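Local coordinates for thymidylate synthase thyX (Helicobacter pylori, PDB 3N3Y), which probably catalyses the reductive methylation of dUMP to dTMP, using methylenetetrahydrofolate as methyl donor and FAD with NADPH for reduction, at residues 21-26 / 41-46; 102-107 / 114-119; 122-125 / 129-132; 180-185 / 189-194. All coordinates share one frame; numbering follows the deposited sequence.

Contact 1: 21-26 / 41-46; sequences IASQAI and CKDKEL
Ile-26 and Leu-46 carry the apolar part of this helix-helix contact. The two side chains slide past each other in opposite directions. Ile-26 CG2 lies 3.8 Å from Leu-46 CD2 and nearly as close to CG and CD1, so one methyl meets the whole branched end of the leucine. Leu-46 reaches this place because its CG stands opposite the backbone N (chi1 172°), which sends the isobutyl group across the gap. Ile-26 CD1 comes to 4.0 Å from the carbonyl oxygen of Leu-46.

Ser-23 and Asp-43 form the second half, where the backbones are nearest, at 5.9 Å between their CA atoms. Ser-23 CB rests 3.8 Å from Asp-43 O, and Ser-23 OG lies 3.9 Å from Asp-43 CB. The contact here is made through the base of the aspartate, not its carboxylate. That group is held by a salt bridge from OD1 to Arg-27, and OD2 is hydrogen-bonded to Ser-36 OG and accepts a bond from Gly-39 N.

The helix segments cross at 75° with their axes 9.1 Å apart. The Ile-26 side chain lies about 6 Å from that of Cys-29, an FAD-binding residue, so this packing is close to the cofactor site. Helix 20-30 packs here against helix 41-51, where Ile-47 and Val-50 extend the apolar patch under Ile-26. On another side of helix 20-30, Ala-25 packs on Ala-167 of the second subunit.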
# COMPACT_ATOMS: atom_id res chain seq x y z
N ILE A 21 4.92 -3.98 -22.33
CA ILE A 21 5.38 -3.25 -21.15
C ILE A 21 5.90 -4.24 -20.11
O ILE A 21 6.96 -4.03 -19.51
CB ILE A 21 4.28 -2.37 -20.53
CG1 ILE A 21 3.89 -1.26 -21.50
CG2 ILE A 21 4.75 -1.78 -19.22
CD1 ILE A 21 5.07 -0.62 -22.17
N ALA A 22 5.16 -5.32 -19.91
CA ALA A 22 5.55 -6.34 -18.94
C ALA A 22 6.83 -7.05 -19.35
O ALA A 22 7.76 -7.14 -18.55
CB ALA A 22 4.43 -7.33 -18.72
N SER A 23 6.90 -7.54 -20.59
CA SER A 23 8.10 -8.29 -21.01
C SER A 23 9.39 -7.44 -21.06
O SER A 23 10.46 -7.90 -20.71
CB SER A 23 7.88 -9.06 -22.32
OG SER A 23 7.44 -8.22 -23.37
N GLN A 24 9.27 -6.19 -21.50
CA GLN A 24 10.41 -5.27 -21.42
C GLN A 24 10.87 -5.11 -19.96
O GLN A 24 12.07 -5.04 -19.69
CB GLN A 24 10.06 -3.92 -22.04
CG GLN A 24 9.78 -3.97 -23.55
CD GLN A 24 9.09 -2.70 -24.06
OE1 GLN A 24 8.46 -1.97 -23.30
NE2 GLN A 24 9.22 -2.44 -25.36
N ALA A 25 9.92 -5.05 -19.03
CA ALA A 25 10.25 -4.91 -17.61
C ALA A 25 11.00 -6.13 -17.09
O ALA A 25 11.94 -6.01 -16.30
CB ALA A 25 8.98 -4.67 -16.78
N ILE A 26 10.57 -7.30 -17.52
CA ILE A 26 11.18 -8.53 -17.04
C ILE A 26 12.63 -8.66 -17.54
O ILE A 26 13.53 -9.08 -16.80
CB ILE A 26 10.35 -9.76 -17.46
CG1 ILE A 26 8.95 -9.66 -16.83
CG2 ILE A 26 11.06 -11.04 -17.06
CD1 ILE A 26 7.95 -10.68 -17.35
N CYS A 41 5.70 -14.66 -29.46
CA CYS A 41 5.21 -15.68 -28.52
C CYS A 41 6.19 -15.98 -27.38
O CYS A 41 5.77 -16.31 -26.27
CB CYS A 41 4.78 -16.96 -29.26
SG CYS A 41 6.08 -17.83 -30.18
N LYS A 42 7.49 -15.88 -27.65
CA LYS A 42 8.50 -16.08 -26.61
C LYS A 42 8.47 -14.96 -25.57
O LYS A 42 8.76 -15.19 -24.39
CB LYS A 42 9.91 -16.21 -27.20
CG LYS A 42 10.09 -17.43 -28.08
CD LYS A 42 11.55 -17.82 -28.21
CE LYS A 42 12.12 -18.30 -26.88
NZ LYS A 42 11.44 -19.54 -26.38
N ASP A 43 8.13 -13.75 -26.00
CA ASP A 43 7.96 -12.65 -25.05
C ASP A 43 6.70 -12.87 -24.19
O ASP A 43 6.74 -12.67 -22.97
CB ASP A 43 7.92 -11.29 -25.76
CG ASP A 43 9.32 -10.80 -26.16
OD1 ASP A 43 10.32 -11.38 -25.68
OD2 ASP A 43 9.43 -9.83 -26.95
N LYS A 44 5.60 -13.30 -24.82
CA LYS A 44 4.37 -13.60 -24.09
C LYS A 44 4.62 -14.73 -23.10
O LYS A 44 4.14 -14.70 -21.97
CB LYS A 44 3.22 -14.03 -25.02
CG LYS A 44 2.54 -12.91 -25.79
CD LYS A 44 1.41 -13.48 -26.64
CE LYS A 44 1.88 -14.73 -27.40
NZ LYS A 44 0.83 -15.36 -28.26
N GLU A 45 5.36 -15.73 -23.54
CA GLU A 45 5.65 -16.88 -22.71
C GLU A 45 6.40 -16.45 -21.46
O GLU A 45 6.15 -16.96 -20.37
CB GLU A 45 6.47 -17.90 -23.48
CG GLU A 45 7.28 -18.83 -22.60
CD GLU A 45 6.41 -19.73 -21.73
OE1 GLU A 45 5.17 -19.55 -21.73
OE2 GLU A 45 6.97 -20.61 -21.05
N LEU A 46 7.30 -15.48 -21.63
CA LEU A 46 8.14 -15.00 -20.54
C LEU A 46 7.34 -14.34 -19.41
O LEU A 46 7.62 -14.56 -18.22
CB LEU A 46 9.21 -14.04 -21.07
CG LEU A 46 10.06 -13.30 -20.03
CD1 LEU A 46 11.10 -14.23 -19.39
CD2 LEU A 46 10.74 -12.10 -20.66

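Contact 2: 102-107 / 114-119; sequences EVESFL and LERARE
Arg-116 joins its helix to the loop 102-107 by two hydrogen bonds to backbone carbonyls. Arg-116 NH2 gives a practically straight bond to Glu-104 O (2.7 Å, 178° at the hydrogen). Arg-116 NH1 reaches Ser-105 O at 2.8 Å with a little more bend. Both oxygens lie close to the guanidinium plane, but both donors stand well above the planes of the carbonyls they meet. A bend in the chain at chi3 (56°) turns the group so that its two terminal nitrogens address successive peptides.

Van der Waals contact falls on one face of the same guanidinium. Phe-106 CE1 sits 3.7 Å from Arg-116 NH2, toward the rim of the group, and the two planes are only 10° apart. The bonds to the loop fix the rotation of the guanidinium beside the ring.

Apolar contact comes from Ala-117. Its CB is 3.9 Å from Phe-106 CD1, and its CA lies near CE1.

Within the loop, Ser-105 OG accepts a hydrogen bond from Leu-107 N at 3.0 Å. This ST turn shapes the backbone on either side of Phe-106.

The contact folds the loop after helix 93-96 onto helix 111-117. Helix 127-145 lies against the same loop. Its Leu-137 packs on Phe-106, and its Glu-138 accepts a hydrogen bond from Phe-106 N.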
# COMPACT_ATOMS: atom_id res chain seq x y z
N GLU A 102 -38.07 10.70 -8.42
CA GLU A 102 -38.78 10.84 -9.68
C GLU A 102 -39.58 9.62 -10.13
O GLU A 102 -40.27 9.68 -11.14
CB GLU A 102 -37.78 11.25 -10.77
CG GLU A 102 -37.28 12.70 -10.65
CD GLU A 102 -35.76 12.83 -10.45
OE1 GLU A 102 -34.99 12.30 -11.30
OE2 GLU A 102 -35.34 13.48 -9.47
N VAL A 103 -39.51 8.52 -9.39
CA VAL A 103 -40.14 7.28 -9.85
C VAL A 103 -41.44 6.93 -9.13
O VAL A 103 -41.67 7.37 -8.00
CB VAL A 103 -39.18 6.08 -9.75
CG1 VAL A 103 -37.77 6.49 -10.20
CG2 VAL A 103 -39.16 5.54 -8.34
N GLU A 104 -42.29 6.13 -9.79
CA GLU A 104 -43.59 5.71 -9.26
C GLU A 104 -43.43 4.60 -8.24
O GLU A 104 -42.45 3.85 -8.29
CB GLU A 104 -44.53 5.22 -10.37
CG GLU A 104 -44.68 6.15 -11.55
CD GLU A 104 -44.83 7.60 -11.13
OE1 GLU A 104 -45.60 7.87 -10.18
OE2 GLU A 104 -44.16 8.46 -11.75
N SER A 105 -44.41 4.48 -7.35
CA SER A 105 -44.42 3.45 -6.32
C SER A 105 -44.15 2.06 -6.90
O SER A 105 -44.51 1.78 -8.03
CB SER A 105 -45.75 3.43 -5.58
OG SER A 105 -45.84 2.30 -4.73
N PHE A 106 -43.50 1.20 -6.11
CA PHE A 106 -43.27 -0.18 -6.51
C PHE A 106 -44.30 -1.14 -5.89
O PHE A 106 -44.23 -2.36 -6.10
CB PHE A 106 -41.84 -0.62 -6.15
CG PHE A 106 -40.76 0.23 -6.79
CD1 PHE A 106 -40.38 0.00 -8.10
CD2 PHE A 106 -40.14 1.24 -6.07
CE1 PHE A 106 -39.39 0.78 -8.69
CE2 PHE A 106 -39.16 2.02 -6.66
CZ PHE A 106 -38.79 1.79 -7.98
N LEU A 107 -45.23 -0.59 -5.12
CA LEU A 107 -46.34 -1.36 -4.56
C LEU A 107 -47.61 -1.12 -5.38
O LEU A 107 -47.84 -0.01 -5.86
CB LEU A 107 -46.59 -0.99 -3.10
CG LEU A 107 -45.37 -1.11 -2.18
CD1 LEU A 107 -45.71 -0.68 -0.75
CD2 LEU A 107 -44.82 -2.53 -2.21
N LEU A 114 -42.00 -5.62 -9.92
CA LEU A 114 -40.81 -6.37 -9.58
C LEU A 114 -39.75 -6.17 -10.66
O LEU A 114 -38.57 -6.05 -10.36
CB LEU A 114 -41.14 -7.85 -9.43
CG LEU A 114 -40.89 -8.65 -8.13
CD1 LEU A 114 -41.04 -7.83 -6.86
CD2 LEU A 114 -41.81 -9.88 -8.08
N GLU A 115 -40.18 -6.11 -11.92
CA GLU A 115 -39.24 -5.85 -12.99
C GLU A 115 -38.71 -4.43 -12.88
O GLU A 115 -37.51 -4.20 -12.98
CB GLU A 115 -39.87 -6.08 -14.37
CG GLU A 115 -38.92 -5.79 -15.55
CD GLU A 115 -37.71 -6.74 -15.62
OE1 GLU A 115 -37.83 -7.91 -15.17
OE2 GLU A 115 -36.63 -6.32 -16.13
N ARG A 116 -39.61 -3.47 -12.65
CA ARG A 116 -39.21 -2.08 -12.48
C ARG A 116 -38.14 -1.89 -11.39
O ARG A 116 -37.21 -1.11 -11.54
CB ARG A 116 -40.42 -1.20 -12.17
CG ARG A 116 -41.33 -0.90 -13.35
CD ARG A 116 -42.43 0.04 -12.93
NE ARG A 116 -41.89 1.27 -12.34
CZ ARG A 116 -42.26 1.77 -11.16
NH1 ARG A 116 -43.17 1.16 -10.42
NH2 ARG A 116 -41.71 2.89 -10.72
N ALA A 117 -38.30 -2.60 -10.27
CA ALA A 117 -37.42 -2.45 -9.13
C ALA A 117 -36.01 -2.98 -9.41
O ALA A 117 -35.06 -2.59 -8.75
CB ALA A 117 -38.01 -3.15 -7.92
N ARG A 118 -35.89 -3.87 -10.40
CA ARG A 118 -34.60 -4.44 -10.72
C ARG A 118 -33.65 -3.42 -11.32
O ARG A 118 -32.47 -3.68 -11.44
CB ARG A 118 -34.72 -5.62 -11.67
CG ARG A 118 -35.14 -6.89 -11.00
CD ARG A 118 -34.99 -8.06 -11.96
NE ARG A 118 -33.73 -8.78 -11.75
CZ ARG A 118 -33.50 -10.02 -12.17
NH1 ARG A 118 -34.43 -10.67 -12.84
NH2 ARG A 118 -32.33 -10.60 -11.93
N GLU A 119 -34.17 -2.26 -11.68
CA GLU A 119 -33.29 -1.19 -12.12
C GLU A 119 -32.45 -0.69 -10.95
O GLU A 119 -31.36 -0.17 -11.15
CB GLU A 119 -34.08 -0.01 -12.70
CG GLU A 119 -33.18 1.12 -13.20
CD GLU A 119 -33.90 2.47 -13.37
OE1 GLU A 119 -35.16 2.51 -13.39
OE2 GLU A 119 -33.20 3.50 -13.49

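Contact 3: 122-125 / 129-132; sequences VFVD and VNAM
Asn-130 lies across the face of the Phe-123 ring. Its CB stands over the centre of the ring, 3.9 Å from the centroid and 7° off the normal, which makes a CH-pi contact. The amide continues over the root of the ring, with Asn-130 CG 3.5 Å from Phe-123 CG. Ring and amide planes are stacked, 20° apart.

Val-124 meets Val-129, the residue just before Asn-130 in the helix. Its CG2 methyl touches Val-129 CG1 at 4.0 Å, and the two side chains pass at a slant. The same methyl also borders the Asn-130 amide, so the ring and the valine both flank the amide.

The first torsion of Asn-130 puts it there. Its CG lies beside the backbone N, opposite the carbonyl carbon (chi1 -66°), which carries the amide across the gap to the main chain of Val-124. Here the CA atoms of Phe-123 and Asn-130 are 5.6 Å apart.

In the next shell, Asn-126 OD1 accepts a hydrogen bond from Val-129 N near the start of helix 127-145. Backbone bonds tie Val-122 to Ser-161. Tyr-156 of the third subunit covers Val-122 and Val-124, and Ile-149 of that subunit packs on Val-129, so the turn is part of a subunit interface.

The chemistry is mixed. A buried polar amide is flanked by aromatic and aliphatic carbon, and it faces the peptide groups of the loop. The CB hydrogens of Asn-130, next to an electron-withdrawing amide, are probably somewhat polarised, which suits their place over the pi face of Phe-123.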
# COMPACT_ATOMS: atom_id res chain seq x y z
N VAL A 122 -30.30 -5.46 -6.82
CA VAL A 122 -29.78 -6.74 -7.26
C VAL A 122 -30.66 -7.85 -6.70
O VAL A 122 -30.83 -7.99 -5.49
CB VAL A 122 -28.32 -6.96 -6.77
CG1 VAL A 122 -27.83 -8.38 -7.13
CG2 VAL A 122 -27.40 -5.90 -7.35
N PHE A 123 -31.24 -8.66 -7.58
CA PHE A 123 -32.06 -9.78 -7.12
C PHE A 123 -31.19 -11.00 -6.96
O PHE A 123 -30.24 -11.19 -7.71
CB PHE A 123 -33.18 -10.07 -8.11
CG PHE A 123 -34.39 -9.20 -7.94
CD1 PHE A 123 -34.30 -8.01 -7.24
CD2 PHE A 123 -35.62 -9.57 -8.48
CE1 PHE A 123 -35.41 -7.20 -7.08
CE2 PHE A 123 -36.73 -8.77 -8.33
CZ PHE A 123 -36.63 -7.58 -7.63
N VAL A 124 -31.52 -11.82 -5.97
CA VAL A 124 -30.84 -13.10 -5.80
C VAL A 124 -31.81 -14.24 -6.08
O VAL A 124 -32.98 -14.00 -6.41
CB VAL A 124 -30.27 -13.25 -4.38
CG1 VAL A 124 -29.19 -12.23 -4.15
CG2 VAL A 124 -31.39 -13.15 -3.34
N ASP A 125 -31.37 -15.47 -5.95
CA ASP A 125 -32.23 -16.59 -6.23
C ASP A 125 -33.06 -17.04 -5.05
O ASP A 125 -32.93 -18.14 -4.56
CB ASP A 125 -31.42 -17.74 -6.80
CG ASP A 125 -32.28 -18.88 -7.31
OD1 ASP A 125 -33.31 -18.67 -7.96
OD2 ASP A 125 -31.90 -20.02 -7.06
N VAL A 129 -36.64 -13.04 -0.44
CA VAL A 129 -35.61 -12.04 -0.18
C VAL A 129 -35.80 -10.85 -1.11
O VAL A 129 -35.78 -9.71 -0.68
CB VAL A 129 -34.19 -12.61 -0.34
CG1 VAL A 129 -33.15 -11.54 -0.08
CG2 VAL A 129 -33.99 -13.78 0.61
N ASN A 130 -36.03 -11.12 -2.39
CA ASN A 130 -36.20 -10.07 -3.37
C ASN A 130 -37.41 -9.18 -3.05
O ASN A 130 -37.36 -7.94 -3.21
CB ASN A 130 -36.32 -10.65 -4.77
CG ASN A 130 -35.04 -11.33 -5.23
OD1 ASN A 130 -35.06 -12.13 -6.17
ND2 ASN A 130 -33.93 -11.01 -4.59
N ALA A 131 -38.49 -9.81 -2.59
CA ALA A 131 -39.68 -9.07 -2.18
C ALA A 131 -39.35 -8.12 -1.04
O ALA A 131 -39.76 -6.95 -1.06
CB ALA A 131 -40.85 -10.04 -1.79
N MET A 132 -38.62 -8.60 -0.04
CA MET A 132 -38.17 -7.72 1.04
C MET A 132 -37.29 -6.55 0.52
O MET A 132 -37.42 -5.41 0.99
CB MET A 132 -37.45 -8.50 2.13
CG MET A 132 -38.30 -9.61 2.73
SD MET A 132 -40.02 -9.13 3.10
CE MET A 132 -40.37 -10.29 4.42

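Contact 4: 180-185 / 189-194; sequences TLRSSN and KEMQDL. With FAD (flavin-adenine dinucleotide), chain F.
Arg-182 bends at chi2 (-60°) and then runs straight, while Met-191 bends at both chi2 and chi3 (-72°) and so brings its CE alongside the arginine. Two consecutive helices of the ThyX fold, 172-182 and 189-201, are joined here by a short loop at the flavin site. The two side chains lie side by side and point the same way. Met-191 CE covers one face of the guanidinium and is 4.0 Å from Arg-182 NE. The flavin methyl C8M covers the opposite face, 3.4 Å from Arg-182 NH1.

This sandwich confines the guanidinium between methionine and flavin. Its rotation is further fixed by a hydrogen bond from NE to His-83 and one from NH2 to O2 of dUMP. The placement is consistent with the predicted role of Arg-182 in ionising N3 of dUMP. Leu-181 also lines the cofactor, with CD1 3.8 Å from FAD O5'.

At the turn, Gln-192 extends over the loop toward Ser-184, and its NE2 is hydrogen-bonded to Ala-187 O. The backbones come close here, at 4.5 Å between the CA atoms of Ser-183 and Gln-192. Gln-192 CA makes a CA-H...O contact with Arg-182 O at 3.2 Å.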
# COMPACT_ATOMS: atom_id res chain seq x y z
N THR A 180 -8.39 -15.03 -7.53
CA THR A 180 -8.23 -16.23 -6.72
C THR A 180 -9.16 -16.26 -5.50
O THR A 180 -9.87 -17.24 -5.28
CB THR A 180 -6.78 -16.39 -6.26
OG1 THR A 180 -5.94 -16.43 -7.41
CG2 THR A 180 -6.58 -17.67 -5.45
N LEU A 181 -9.15 -15.19 -4.71
CA LEU A 181 -9.96 -15.12 -3.49
C LEU A 181 -11.48 -15.14 -3.76
O LEU A 181 -12.24 -15.73 -3.01
CB LEU A 181 -9.59 -13.87 -2.66
CG LEU A 181 -8.26 -13.85 -1.90
CD1 LEU A 181 -7.83 -12.44 -1.53
CD2 LEU A 181 -8.33 -14.71 -0.64
N ARG A 182 -11.90 -14.50 -4.85
CA ARG A 182 -13.32 -14.25 -5.06
C ARG A 182 -14.01 -15.22 -6.03
O ARG A 182 -15.22 -15.22 -6.12
CB ARG A 182 -13.56 -12.79 -5.49
CG ARG A 182 -13.03 -11.76 -4.50
CD ARG A 182 -13.69 -11.92 -3.13
NE ARG A 182 -13.28 -10.87 -2.21
CZ ARG A 182 -13.78 -10.70 -0.99
NH1 ARG A 182 -14.73 -11.49 -0.53
NH2 ARG A 182 -13.32 -9.71 -0.22
N SER A 183 -13.23 -16.04 -6.73
CA SER A 183 -13.77 -17.09 -7.58
C SER A 183 -13.87 -18.40 -6.79
O SER A 183 -14.36 -19.41 -7.30
CB SER A 183 -12.92 -17.29 -8.84
OG SER A 183 -11.67 -17.91 -8.54
N SER A 184 -13.38 -18.37 -5.56
CA SER A 184 -13.44 -19.52 -4.67
C SER A 184 -14.87 -19.91 -4.29
O SER A 184 -15.80 -19.08 -4.37
CB SER A 184 -12.67 -19.21 -3.40
OG SER A 184 -13.24 -19.90 -2.32
N ASN A 185 -15.07 -21.16 -3.86
CA ASN A 185 -16.41 -21.59 -3.43
C ASN A 185 -16.77 -21.08 -2.04
O ASN A 185 -17.89 -21.22 -1.61
CB ASN A 185 -16.54 -23.11 -3.47
CG ASN A 185 -15.58 -23.79 -2.53
OD1 ASN A 185 -14.37 -23.84 -2.79
ND2 ASN A 185 -16.09 -24.28 -1.41
N LYS A 189 -21.65 -15.64 -3.73
CA LYS A 189 -22.05 -15.89 -5.11
C LYS A 189 -21.87 -14.67 -6.01
O LYS A 189 -21.43 -14.79 -7.15
CB LYS A 189 -23.49 -16.38 -5.15
CG LYS A 189 -24.10 -16.51 -6.53
CD LYS A 189 -23.26 -17.38 -7.45
CE LYS A 189 -24.06 -17.83 -8.67
NZ LYS A 189 -25.15 -16.85 -9.03
N GLU A 190 -22.24 -13.49 -5.52
CA GLU A 190 -22.16 -12.29 -6.35
C GLU A 190 -20.71 -11.94 -6.68
O GLU A 190 -20.42 -11.41 -7.75
CB GLU A 190 -22.87 -11.10 -5.71
CG GLU A 190 -23.08 -9.92 -6.66
CD GLU A 190 -23.73 -8.69 -6.00
OE1 GLU A 190 -24.13 -8.77 -4.81
OE2 GLU A 190 -23.83 -7.64 -6.68
N MET A 191 -19.82 -12.20 -5.73
CA MET A 191 -18.40 -11.96 -5.92
C MET A 191 -17.77 -12.97 -6.89
O MET A 191 -16.82 -12.65 -7.60
CB MET A 191 -17.67 -11.94 -4.57
CG MET A 191 -18.10 -10.77 -3.68
SD MET A 191 -17.86 -9.14 -4.46
CE MET A 191 -16.07 -9.01 -4.38
N GLN A 192 -18.30 -14.19 -6.91
CA GLN A 192 -17.83 -15.17 -7.90
C GLN A 192 -18.25 -14.72 -9.29
O GLN A 192 -17.48 -14.80 -10.24
CB GLN A 192 -18.36 -16.58 -7.60
CG GLN A 192 -18.10 -17.07 -6.18
CD GLN A 192 -18.57 -18.50 -5.99
OE1 GLN A 192 -18.73 -19.24 -6.95
NE2 GLN A 192 -18.77 -18.90 -4.74
N ASP A 193 -19.47 -14.21 -9.41
CA ASP A 193 -19.91 -13.67 -10.69
C ASP A 193 -19.10 -12.44 -11.10
O ASP A 193 -18.83 -12.24 -12.28
CB ASP A 193 -21.40 -13.32 -10.66
CG ASP A 193 -22.29 -14.54 -10.40
OD1 ASP A 193 -21.78 -15.68 -10.44
OD2 ASP A 193 -23.50 -14.34 -10.15
N LEU A 194 -18.73 -11.60 -10.13
CA LEU A 194 -17.93 -10.42 -10.45
C LEU A 194 -16.55 -10.85 -10.94
O LEU A 194 -16.03 -10.28 -11.90
CB LEU A 194 -17.79 -9.49 -9.25
CG LEU A 194 -16.81 -8.33 -9.47
CD1 LEU A 194 -17.17 -7.50 -10.70
CD2 LEU A 194 -16.77 -7.46 -8.25
PA FAD F . -5.47 -6.49 -0.63
O1A FAD F . -5.73 -5.88 -1.99
O2A FAD F . -6.03 -5.73 0.54
O5B FAD F . -3.90 -6.75 -0.49
C5B FAD F . -3.16 -7.31 -1.55
C4B FAD F . -1.93 -7.91 -0.91
O4B FAD F . -1.18 -6.86 -0.32
C3B FAD F . -2.33 -8.82 0.24
O3B FAD F . -2.53 -10.16 -0.19
C2B FAD F . -1.19 -8.67 1.22
O2B FAD F . -0.15 -9.52 0.80
C1B FAD F . -0.70 -7.27 0.94
N9A FAD F . -1.14 -6.26 1.91
C8A FAD F . -2.00 -5.23 1.64
N7A FAD F . -2.11 -4.49 2.77
C5A FAD F . -1.33 -5.03 3.74
C6A FAD F . -1.10 -4.68 5.06
N6A FAD F . -1.55 -3.51 5.55
N1A FAD F . -0.25 -5.45 5.81
C2A FAD F . 0.37 -6.56 5.25
N3A FAD F . 0.14 -6.90 3.94
C4A FAD F . -0.71 -6.14 3.21
N1 FAD F . -12.73 -9.66 6.33
C2 FAD F . -13.22 -9.46 7.62
O2 FAD F . -12.94 -8.45 8.26
N3 FAD F . -14.05 -10.39 8.19
C4 FAD F . -14.39 -11.53 7.49
O4 FAD F . -15.13 -12.36 8.02
C4X FAD F . -13.89 -11.73 6.20
N5 FAD F . -14.22 -12.87 5.51
C5X FAD F . -13.75 -13.08 4.24
C6 FAD F . -14.13 -14.24 3.56
C7 FAD F . -13.66 -14.48 2.28
C7M FAD F . -14.06 -15.74 1.56
C8 FAD F . -12.83 -13.55 1.66
C8M FAD F . -12.33 -13.81 0.27
C9 FAD F . -12.45 -12.38 2.34
C9A FAD F . -12.91 -12.14 3.63
N10 FAD F . -12.57 -10.98 4.33
C10 FAD F . -13.06 -10.79 5.62
C1' FAD F . -11.67 -9.93 3.72
C2' FAD F . -10.19 -10.25 3.89
O2' FAD F . -9.83 -10.19 5.25
C3' FAD F . -9.30 -9.29 3.08
O3' FAD F . -9.33 -7.97 3.60
C4' FAD F . -9.72 -9.21 1.61
O4' FAD F . -9.94 -10.52 1.13
C5' FAD F . -8.62 -8.55 0.78
O5' FAD F . -7.51 -9.43 0.80
P FAD F . -5.98 -8.95 0.63
O1P FAD F . -5.12 -10.14 0.29
O2P FAD F . -5.49 -8.23 1.86
O3P FAD F . -6.03 -8.00 -0.67

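Overall arrangement
The four contacts follow one another along the chain, and none nest or cross. Contact 1 closes the loop between helix 20-30 and helix 41-51, at one end of the molecule. Contacts 2 and 3 lie on the opposite side of the chain's centre. Contact 2 closes the approach to helix 111-117, and contact 3 the turn into helix 127-145. They touch through Arg-118 CG and Phe-123 CE2, 3.6 Å apart. Contact 4 closes the short loop between the last two helices, nearer the centre. It meets contact 3 where Val-122 packs on Glu-190. Contact 1 stands apart, about 17 Å from contact 4 between nearest atoms. All four join successive helices or loops leading into them, using no strand.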